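Local structure of mucin-like protocadherin (Homo sapiens, 6OAE) at residues K105-E110 with T118-T123; S152-S155 with L161-D164. The protein probably acts as an intermicrovillar adhesion molecule, forming calcium-dependent heterophilic complexes with CDHR2 that control the packing of microvilli on epithelial cells. All coordinates share one frame; numbering follows the deposited sequence.

Both interactions belong to the second of the two cadherin repeats in this fragment, and their centres lie 10 Å apart. Interaction 1 comes first along the chain and is complete before interaction 2 begins. It brings strand 104-110, at one edge of a four-stranded mixed sheet, against strand 118-120, which belongs to a smaller antiparallel sheet. Interaction 2 is a hairpin in that smaller sheet, where strand 158-163 runs between 118-120 and 151-155. The two are joined at L161, whose backbone N and O probably bond to I120 O and V119 N. Interaction 2 thus forms the hairpin of the smaller sheet, and interaction 1 packs edge strand 118-120 against the larger, as in the sandwich of the repeat.

Interaction 1: residues K105-E110 with T118-T123; sequences KEIRVE and TVIPET
V109 and V119 reach toward each other tip to tip, with V109 CG2 lying 3.6 Å from V119 CG1. The same V119 methyl also meets V109 CG1 at 3.7 Å, so it is met by both branches of the opposing valine. Its place follows from the V119 rotamer, in which CG1 stands opposite the backbone N (chi1 167°) and CG2, left beside that N, makes the looser approach to V109 CG1 at 3.9 Å. Two residues back along the strand, I107 and I120 cross obliquely. I107 turns CG1 to the side of its own backbone N (chi1 -65°), and the chain then bends at chi2 to bring CD1 within 3.6 Å of I120 CD1. I120 instead runs its outer chain extended, and its CD1 also touches I107 CG1 at 3.7 Å. The I107 CG2 branch takes the other direction and only grazes V119 CG1 at 4.4 Å. No hydrogen bond links the segments; methyl and methylene groups make the whole contact, while the backbone of 105-110 is bonded to strand 194-204. I120 and V119 also pack on L161 and L163, respectively, of strand 158-163. V119 and I120 both face L161, a classic beta bulge in strand 118-120, which packs its apolar side chains against strand 104-110 of the other sheet of a cadherin-repeat beta sandwich.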
loop_
_atom_site.group_PDB
_atom_site.type_symbol
_atom_site.label_atom_id
_atom_site.label_comp_id
_atom_site.label_asym_id
_atom_site.label_seq_id
_atom_site.Cartn_x
_atom_site.Cartn_y
_atom_site.Cartn_z
ATOM N N LYS A 105 19.298 8.625 -13.078
ATOM C CA LYS A 105 19.063 10.086 -13.001
ATOM C C LYS A 105 20.382 10.788 -12.656
ATOM O O LYS A 105 21.102 10.250 -11.782
ATOM C CB LYS A 105 18.016 10.314 -11.909
ATOM C CG LYS A 105 17.520 11.731 -11.731
ATOM C CD LYS A 105 17.029 12.032 -10.318
ATOM C CE LYS A 105 15.674 11.452 -9.994
ATOM N NZ LYS A 105 14.591 12.468 -9.987
ATOM N N GLU A 106 20.659 11.939 -13.286
ATOM C CA GLU A 106 21.887 12.738 -13.041
ATOM C C GLU A 106 21.520 14.064 -12.356
ATOM O O GLU A 106 20.482 14.640 -12.700
ATOM C CB GLU A 106 22.629 12.931 -14.367
ATOM C CG GLU A 106 22.769 11.628 -15.142
ATOM C CD GLU A 106 23.964 11.540 -16.070
ATOM O OE1 GLU A 106 24.603 12.591 -16.310
ATOM O OE2 GLU A 106 24.258 10.419 -16.549
ATOM N N ILE A 107 22.360 14.506 -11.416
ATOM C CA ILE A 107 22.238 15.825 -10.738
ATOM C C ILE A 107 23.606 16.506 -10.843
ATOM O O ILE A 107 24.603 15.857 -10.493
ATOM C CB ILE A 107 21.797 15.697 -9.265
ATOM C CG1 ILE A 107 20.377 15.121 -9.113
ATOM C CG2 ILE A 107 21.923 17.058 -8.568
ATOM C CD1 ILE A 107 20.248 13.629 -9.361
ATOM N N ARG A 108 23.641 17.759 -11.274
ATOM C CA ARG A 108 24.886 18.559 -11.295
ATOM C C ARG A 108 24.969 19.346 -9.984
ATOM O O ARG A 108 23.947 19.929 -9.548
ATOM C CB ARG A 108 24.949 19.336 -12.612
ATOM C CG ARG A 108 25.322 18.395 -13.748
ATOM C CD ARG A 108 25.013 18.869 -15.124
ATOM N NE ARG A 108 23.618 19.180 -15.314
ATOM C CZ ARG A 108 22.619 18.302 -15.417
ATOM N NH1 ARG A 108 22.826 16.992 -15.339
ATOM N NH2 ARG A 108 21.391 18.757 -15.607
ATOM N N VAL A 109 26.145 19.348 -9.363
ATOM C CA VAL A 109 26.379 19.991 -8.040
ATOM C C VAL A 109 27.618 20.865 -8.162
ATOM O O VAL A 109 28.679 20.346 -8.580
ATOM C CB VAL A 109 26.564 18.955 -6.919
ATOM C CG1 VAL A 109 26.300 19.576 -5.555
ATOM C CG2 VAL A 109 25.696 17.728 -7.109
ATOM N N GLU A 110 27.506 22.134 -7.795
ATOM C CA GLU A 110 28.668 23.057 -7.852
ATOM C C GLU A 110 29.723 22.583 -6.858
ATOM O O GLU A 110 29.371 22.164 -5.747
ATOM C CB GLU A 110 28.229 24.488 -7.614
ATOM C CG GLU A 110 27.512 25.059 -8.804
ATOM C CD GLU A 110 27.166 26.520 -8.615
ATOM O OE1 GLU A 110 28.091 27.304 -8.287
ATOM O OE2 GLU A 110 25.984 26.864 -8.771
ATOM N N THR A 118 21.534 20.232 1.837
ATOM C CA THR A 118 20.690 19.284 1.074
ATOM C C THR A 118 20.974 19.551 -0.400
ATOM O O THR A 118 20.858 20.723 -0.803
ATOM C CB THR A 118 19.196 19.426 1.405
ATOM O OG1 THR A 118 19.026 19.027 2.755
ATOM C CG2 THR A 118 18.328 18.566 0.521
ATOM N N VAL A 119 21.344 18.532 -1.179
ATOM C CA VAL A 119 21.632 18.680 -2.635
ATOM C C VAL A 119 20.486 18.075 -3.457
ATOM O O VAL A 119 20.267 18.534 -4.597
ATOM C CB VAL A 119 23.009 18.066 -2.965
ATOM C CG1 VAL A 119 23.243 17.887 -4.447
ATOM C CG2 VAL A 119 24.131 18.908 -2.356
ATOM N N ILE A 120 19.793 17.055 -2.938
ATOM C CA ILE A 120 18.571 16.495 -3.592
ATOM C C ILE A 120 17.509 16.417 -2.502
ATOM O O ILE A 120 17.707 15.731 -1.505
ATOM C CB ILE A 120 18.796 15.128 -4.257
ATOM C CG1 ILE A 120 20.044 15.107 -5.144
ATOM C CG2 ILE A 120 17.555 14.742 -5.046
ATOM C CD1 ILE A 120 20.378 13.736 -5.730
ATOM N N PRO A 121 16.359 17.098 -2.653
ATOM C CA PRO A 121 15.309 17.016 -1.655
ATOM C C PRO A 121 14.564 15.677 -1.812
ATOM O O PRO A 121 14.608 15.042 -2.880
ATOM C CB PRO A 121 14.450 18.241 -1.987
ATOM C CG PRO A 121 14.534 18.298 -3.493
ATOM C CD PRO A 121 15.975 17.950 -3.794
ATOM N N GLU A 122 13.911 15.281 -0.724
ATOM C CA GLU A 122 13.074 14.052 -0.593
ATOM C C GLU A 122 12.147 13.902 -1.821
ATOM O O GLU A 122 12.005 12.778 -2.333
ATOM C CB GLU A 122 12.333 14.148 0.745
ATOM C CG GLU A 122 12.007 12.819 1.352
ATOM C CD GLU A 122 11.296 12.849 2.701
ATOM O OE1 GLU A 122 10.490 11.923 2.958
ATOM O OE2 GLU A 122 11.560 13.764 3.496
ATOM N N THR A 123 11.552 14.996 -2.309
ATOM C CA THR A 123 10.575 15.005 -3.438
ATOM C C THR A 123 11.186 14.453 -4.744
ATOM O O THR A 123 10.428 13.877 -5.564
ATOM C CB THR A 123 10.010 16.417 -3.646
ATOM O OG1 THR A 123 11.105 17.328 -3.728
ATOM C CG2 THR A 123 9.083 16.842 -2.525
#

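Interaction 2: residues S152-S155 with L161-D164; sequences SLVS and LRLD
The guanidinium of R162 meets S152 OG at its edge, near its plane, and a water lies in that plane at the edge too, while V154 CA and L153 O approach obliquely. The side chains of S152 and R162 share one face of an antiparallel beta hairpin, strands 151-155 and 158-163 of the cadherin repeat. S152 and R162 form a hydrogen-bonded pair: R162 N gives a nearly linear bond to S152 O (2.9 Å, 175°), and S152 N returns one to R162 O. Beyond the backbone bonds, the S152 hydroxyl is both acceptor and donor. It accepts from R162 NH2 at 2.9 Å, the oxygen lying 25° out of the guanidinium plane, and gives its proton to the syn lone pair of D164 OD2 at 2.7 Å. The other carboxylate oxygen, OD1, takes R162 NE in a salt bridge of 2.9 Å, so aspartate, serine and arginine hold one another in a closed ring. R162 starts out extended, and its bend at chi3 (60°) brings the guanidinium edge round to S152 OG. With R162 replaced by an alanine, D164 OD1 would probably lose its charged mate and S152 OG its donor, leaving the carboxylate held from this side by the serine hydroxyl through OD2 and less fixed in its rotation. On the opposite face of the hairpin, L153 and L161 form the non-hydrogen-bonded pair; both pack on L140 of strand 137-142, and L153 CD2 comes 4.0 Å from L161 CD1. At the outer end of the arginine, the water accepts from R162 NH2 at 2.8 Å and donates to V154 O at 2.7 Å.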
loop_
_atom_site.group_PDB
_atom_site.type_symbol
_atom_site.label_atom_id
_atom_site.label_comp_id
_atom_site.label_asym_id
_atom_site.label_seq_id
_atom_site.Cartn_x
_atom_site.Cartn_y
_atom_site.Cartn_z
ATOM N N SER A 152 25.253 11.311 1.785
ATOM C CA SER A 152 24.452 10.345 2.578
ATOM C C SER A 152 22.994 10.794 2.590
ATOM O O SER A 152 22.736 11.979 2.304
ATOM C CB SER A 152 25.022 10.227 3.973
ATOM O OG SER A 152 24.920 11.460 4.654
ATOM N N LEU A 153 22.087 9.874 2.893
ATOM C CA LEU A 153 20.658 10.192 3.075
ATOM C C LEU A 153 20.501 10.785 4.460
ATOM O O LEU A 153 21.228 10.347 5.395
ATOM C CB LEU A 153 19.831 8.923 2.935
ATOM C CG LEU A 153 19.888 8.248 1.574
ATOM C CD1 LEU A 153 19.002 7.027 1.591
ATOM C CD2 LEU A 153 19.456 9.206 0.468
ATOM N N VAL A 154 19.597 11.742 4.610
ATOM C CA VAL A 154 19.335 12.331 5.946
ATOM C C VAL A 154 18.880 11.218 6.896
ATOM O O VAL A 154 19.371 11.178 8.056
ATOM C CB VAL A 154 18.325 13.495 5.867
ATOM C CG1 VAL A 154 17.841 13.905 7.248
ATOM C CG2 VAL A 154 18.941 14.669 5.142
ATOM N N SER A 155 17.999 10.335 6.446
ATOM C CA SER A 155 17.618 9.121 7.213
ATOM C C SER A 155 17.043 8.050 6.295
ATOM O O SER A 155 16.675 8.354 5.141
ATOM C CB SER A 155 16.617 9.433 8.325
ATOM O OG SER A 155 15.298 9.419 7.804
ATOM N N LEU A 161 19.274 13.888 -0.074
ATOM C CA LEU A 161 20.723 13.624 -0.213
ATOM C C LEU A 161 21.465 14.857 0.304
ATOM O O LEU A 161 21.209 15.975 -0.194
ATOM C CB LEU A 161 21.083 13.302 -1.663
ATOM C CG LEU A 161 22.456 12.657 -1.836
ATOM C CD1 LEU A 161 22.492 11.278 -1.217
ATOM C CD2 LEU A 161 22.857 12.590 -3.301
ATOM N N ARG A 162 22.328 14.646 1.283
ATOM C CA ARG A 162 23.114 15.694 1.956
ATOM C C ARG A 162 24.574 15.606 1.506
ATOM O O ARG A 162 25.097 14.484 1.391
ATOM C CB ARG A 162 22.936 15.511 3.465
ATOM C CG ARG A 162 23.839 16.394 4.319
ATOM C CD ARG A 162 23.668 16.126 5.807
ATOM N NE ARG A 162 23.995 14.733 6.046
ATOM C CZ ARG A 162 23.379 13.928 6.894
ATOM N NH1 ARG A 162 22.378 14.364 7.630
ATOM N NH2 ARG A 162 23.750 12.666 6.979
ATOM N N LEU A 163 25.217 16.749 1.260
ATOM C CA LEU A 163 26.685 16.820 1.062
ATOM C C LEU A 163 27.369 16.781 2.442
ATOM O O LEU A 163 27.044 17.622 3.311
ATOM C CB LEU A 163 27.054 18.087 0.287
ATOM C CG LEU A 163 28.537 18.274 0.025
ATOM C CD1 LEU A 163 29.076 17.229 -0.944
ATOM C CD2 LEU A 163 28.808 19.669 -0.512
ATOM N N ASP A 164 28.292 15.852 2.631
ATOM C CA ASP A 164 28.968 15.623 3.935
ATOM C C ASP A 164 30.411 16.094 3.956
ATOM O O ASP A 164 30.933 16.256 5.057
ATOM C CB ASP A 164 28.954 14.146 4.259
ATOM C CG ASP A 164 27.539 13.645 4.407
ATOM O OD1 ASP A 164 26.722 14.386 5.031
ATOM O OD2 ASP A 164 27.273 12.541 3.901
HETATM O O HOH W 1 21.854 11.685 8.862
#